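Local coordinates for class I phosphodiesterase PDEB1 (PDB 2R8Q), which belongs to the class I phosphodiesterases of Leishmania major, with an all-helical catalytic domain that holds a zinc and a magnesium ion, at residues Ser256-Pro261 and Gly308-Val313. Numbering follows the deposited sequence.
Sequences SNVTKP and GFIDFV. With IBM (3-isobutyl-1-methylxanthine), chain E.
Val-258 and Phe-309 meet through two first torsions: the valine turns CG1 away from its carbonyl carbon (chi1 -63°), while the phenylalanine extends its ring opposite its backbone N (chi1 -174°). Val-258 CG1 thereby reaches the ring at its edge, in the ring plane, 3.8 Å from CD2 of Phe-309, and the two side chains cross at about a right angle. The same methyl also rests on Ile-310, with Val-258 CG1 4.0 Å from Ile-310 CG1, the two side chains sliding past each other in opposite directions. One valine, mainly through CG1, thus joins the 3-10 turn at 257-259 to two consecutive residues of helix 302-324, and Val-336 of helix 330-348 touches both Val-258 and Ile-310.

With its edge against the valine, Phe-309 offers a face to 3-isobutyl-1-methylxanthine. The xanthine lies over it, its C5 3.7 Å above the ring plane and over the ring centre. Asn-257 approaches the ligand too, its OD1 3.7 Å from the methyl carbon C10 and hydrogen-bonded to Tyr-99, while Gln-306 supplies a hydrogen bond to the ligand. With Phe-309, these three line the ligand's pocket.

Ser-256 O holds the turn, accepting from N and, at 2.7 Å, OG1 of Thr-259. Across the segments the chemistry is apolar and buried, so Val-258 probably helps, as a second-shell residue at the ring edge, to position the ring under the xanthine.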
ATOM      1  N   SER A 256     -12.363  -8.421  21.998  1.00 16.11           N
ATOM      2  CA  SER A 256     -12.522  -9.379  23.092  1.00 15.78           C
ATOM      3  C   SER A 256     -12.003  -8.952  24.462  1.00 15.82           C
ATOM      4  O   SER A 256     -12.237  -9.651  25.447  1.00 17.64           O
ATOM      5  CB  SER A 256     -11.851 -10.703  22.720  1.00 16.21           C
ATOM      6  OG  SER A 256     -10.448 -10.544  22.578  1.00 15.67           O
ATOM      7  N   ASN A 257     -11.297  -7.829  24.534  1.00 16.20           N
ATOM      8  CA  ASN A 257     -10.756  -7.379  25.816  1.00 15.84           C
ATOM      9  C   ASN A 257     -11.818  -7.345  26.917  1.00 17.64           C
ATOM     10  O   ASN A 257     -11.552  -7.740  28.050  1.00 17.59           O
ATOM     11  CB  ASN A 257     -10.137  -5.984  25.690  1.00 16.74           C
ATOM     12  CG  ASN A 257      -8.835  -5.972  24.895  1.00 16.78           C
ATOM     13  OD1 ASN A 257      -8.327  -4.905  24.555  1.00 18.63           O
ATOM     14  ND2 ASN A 257      -8.290  -7.150  24.607  1.00 17.50           N
ATOM     15  N   VAL A 258     -13.017  -6.881  26.578  1.00 19.27           N
ATOM     16  CA  VAL A 258     -14.096  -6.769  27.558  1.00 21.13           C
ATOM     17  C   VAL A 258     -14.715  -8.086  28.006  1.00 22.06           C
ATOM     18  O   VAL A 258     -15.524  -8.105  28.936  1.00 22.78           O
ATOM     19  CB  VAL A 258     -15.229  -5.857  27.037  1.00 21.60           C
ATOM     20  CG1 VAL A 258     -14.703  -4.446  26.829  1.00 23.49           C
ATOM     21  CG2 VAL A 258     -15.802  -6.422  25.748  1.00 23.45           C
ATOM     22  N   THR A 259     -14.337  -9.182  27.358  1.00 19.59           N
ATOM     23  CA  THR A 259     -14.874 -10.493  27.707  1.00 21.53           C
ATOM     24  C   THR A 259     -13.886 -11.334  28.516  1.00 20.27           C
ATOM     25  O   THR A 259     -14.171 -12.484  28.839  1.00 22.72           O
ATOM     26  CB  THR A 259     -15.243 -11.294  26.451  1.00 22.32           C
ATOM     27  OG1 THR A 259     -14.046 -11.622  25.734  1.00 23.07           O
ATOM     28  CG2 THR A 259     -16.162 -10.481  25.551  1.00 22.65           C
ATOM     29  N   LYS A 260     -12.724 -10.773  28.832  1.00 18.44           N
ATOM     30  CA  LYS A 260     -11.720 -11.514  29.593  1.00 18.81           C
ATOM     31  C   LYS A 260     -11.915 -11.327  31.096  1.00 19.24           C
ATOM     32  O   LYS A 260     -12.618 -10.411  31.523  1.00 18.07           O
ATOM     33  CB  LYS A 260     -10.309 -11.054  29.208  1.00 18.86           C
ATOM     34  CG  LYS A 260      -9.971 -11.228  27.729  1.00 17.46           C
ATOM     35  CD  LYS A 260     -10.271 -12.644  27.245  1.00 18.12           C
ATOM     36  CE  LYS A 260      -9.938 -12.815  25.766  1.00 18.57           C
ATOM     37  NZ  LYS A 260      -8.471 -12.872  25.526  1.00 19.51           N
ATOM     38  N   PRO A 261     -11.315 -12.211  31.914  1.00 18.39           N
ATOM     39  CA  PRO A 261     -11.448 -12.093  33.373  1.00 19.26           C
ATOM     40  C   PRO A 261     -11.233 -10.628  33.753  1.00 19.64           C
ATOM     41  O   PRO A 261     -10.330  -9.975  33.237  1.00 18.03           O
ATOM     42  CB  PRO A 261     -10.353 -13.018  33.882  1.00 20.43           C
ATOM     43  CG  PRO A 261     -10.408 -14.134  32.876  1.00 20.64           C
ATOM     44  CD  PRO A 261     -10.505 -13.390  31.554  1.00 20.32           C
ATOM     45  N   GLY A 308     -19.505   2.278  28.598  1.00 21.65           N
ATOM     46  CA  GLY A 308     -20.000   2.816  27.343  1.00 22.70           C
ATOM     47  C   GLY A 308     -19.684   1.893  26.180  1.00 22.74           C
ATOM     48  O   GLY A 308     -20.538   1.631  25.332  1.00 22.41           O
ATOM     49  N   PHE A 309     -18.457   1.384  26.142  1.00 21.25           N
ATOM     50  CA  PHE A 309     -18.048   0.487  25.066  1.00 21.02           C
ATOM     51  C   PHE A 309     -18.832  -0.825  25.119  1.00 19.66           C
ATOM     52  O   PHE A 309     -19.232  -1.364  24.086  1.00 19.66           O
ATOM     53  CB  PHE A 309     -16.548   0.203  25.154  1.00 21.09           C
ATOM     54  CG  PHE A 309     -16.014  -0.593  23.999  1.00 22.64           C
ATOM     55  CD1 PHE A 309     -16.086  -0.093  22.702  1.00 24.18           C
ATOM     56  CD2 PHE A 309     -15.443  -1.844  24.203  1.00 23.34           C
ATOM     57  CE1 PHE A 309     -15.594  -0.828  21.624  1.00 24.85           C
ATOM     58  CE2 PHE A 309     -14.949  -2.585  23.132  1.00 25.89           C
ATOM     59  CZ  PHE A 309     -15.025  -2.076  21.840  1.00 24.87           C
ATOM     60  N   ILE A 310     -19.050  -1.341  26.324  1.00 19.63           N
ATOM     61  CA  ILE A 310     -19.800  -2.580  26.481  1.00 19.82           C
ATOM     62  C   ILE A 310     -21.258  -2.386  26.061  1.00 20.29           C
ATOM     63  O   ILE A 310     -21.786  -3.134  25.240  1.00 20.00           O
ATOM     64  CB  ILE A 310     -19.769  -3.075  27.944  1.00 19.55           C
ATOM     65  CG1 ILE A 310     -18.371  -3.600  28.284  1.00 19.61           C
ATOM     66  CG2 ILE A 310     -20.821  -4.159  28.156  1.00 20.49           C
ATOM     67  CD1 ILE A 310     -18.200  -3.993  29.743  1.00 19.38           C
ATOM     68  N   ASP A 311     -21.894  -1.366  26.622  1.00 22.69           N
ATOM     69  CA  ASP A 311     -23.291  -1.078  26.330  1.00 24.40           C
ATOM     70  C   ASP A 311     -23.650  -0.839  24.869  1.00 25.84           C
ATOM     71  O   ASP A 311     -24.652  -1.365  24.383  1.00 27.80           O
ATOM     72  CB  ASP A 311     -23.760   0.128  27.151  1.00 24.30           C
ATOM     73  CG  ASP A 311     -24.029  -0.222  28.599  1.00 27.03           C
ATOM     74  OD1 ASP A 311     -23.864  -1.407  28.959  1.00 25.57           O
ATOM     75  OD2 ASP A 311     -24.409   0.685  29.374  1.00 27.76           O
ATOM     76  N   PHE A 312     -22.838  -0.064  24.158  1.00 26.60           N
ATOM     77  CA  PHE A 312     -23.172   0.254  22.778  1.00 26.58           C
ATOM     78  C   PHE A 312     -22.352  -0.370  21.657  1.00 26.44           C
ATOM     79  O   PHE A 312     -22.629  -0.123  20.484  1.00 26.72           O
ATOM     80  CB  PHE A 312     -23.203   1.774  22.614  1.00 27.25           C
ATOM     81  CG  PHE A 312     -24.117   2.457  23.592  1.00 27.67           C
ATOM     82  CD1 PHE A 312     -23.605   3.092  24.719  1.00 28.35           C
ATOM     83  CD2 PHE A 312     -25.496   2.421  23.411  1.00 29.31           C
ATOM     84  CE1 PHE A 312     -24.455   3.681  25.658  1.00 27.61           C
ATOM     85  CE2 PHE A 312     -26.355   3.006  24.343  1.00 29.74           C
ATOM     86  CZ  PHE A 312     -25.832   3.636  25.469  1.00 28.55           C
ATOM     87  N   VAL A 313     -21.359  -1.182  21.997  1.00 24.84           N
ATOM     88  CA  VAL A 313     -20.554  -1.814  20.960  1.00 25.67           C
ATOM     89  C   VAL A 313     -20.305  -3.296  21.211  1.00 24.69           C
ATOM     90  O   VAL A 313     -21.000  -4.152  20.662  1.00 24.59           O
ATOM     91  CB  VAL A 313     -19.185  -1.106  20.787  1.00 24.03           C
ATOM     92  CG1 VAL A 313     -18.391  -1.778  19.671  1.00 25.85           C
ATOM     93  CG2 VAL A 313     -19.395   0.368  20.464  1.00 26.46           C
TER
HETATM   94  N9  IBM E   3     -12.688   1.325  21.482  1.00 50.85           N
HETATM   95  C8  IBM E   3     -13.222   2.220  22.377  1.00 50.81           C
HETATM   96  N7  IBM E   3     -13.111   1.845  23.627  1.00 50.38           N
HETATM   97  C5  IBM E   3     -12.460   0.623  23.549  1.00 50.74           C
HETATM   98  C4  IBM E   3     -12.193   0.289  22.240  1.00 51.14           C
HETATM   99  N3  IBM E   3     -11.573  -0.822  21.785  1.00 51.27           N
HETATM  100  C2  IBM E   3     -11.183  -1.695  22.760  1.00 51.70           C
HETATM  101  N1  IBM E   3     -11.412  -1.439  24.117  1.00 51.34           N
HETATM  102  C6  IBM E   3     -12.046  -0.286  24.510  1.00 51.31           C
HETATM  103  O6  IBM E   3     -12.244  -0.059  25.694  1.00 51.34           O
HETATM  104  O2  IBM E   3     -10.616  -2.734  22.438  1.00 50.84           O
HETATM  105  C10 IBM E   3     -10.975  -2.401  25.118  1.00 52.06           C
HETATM  106  C11 IBM E   3     -11.337  -1.062  20.371  1.00 52.65           C
HETATM  107  C12 IBM E   3     -10.357  -0.013  19.838  1.00 52.75           C
HETATM  108  C13 IBM E   3      -8.920  -0.497  19.970  1.00 52.87           C
HETATM  109  C14 IBM E   3     -10.680   0.343  18.394  1.00 53.62           C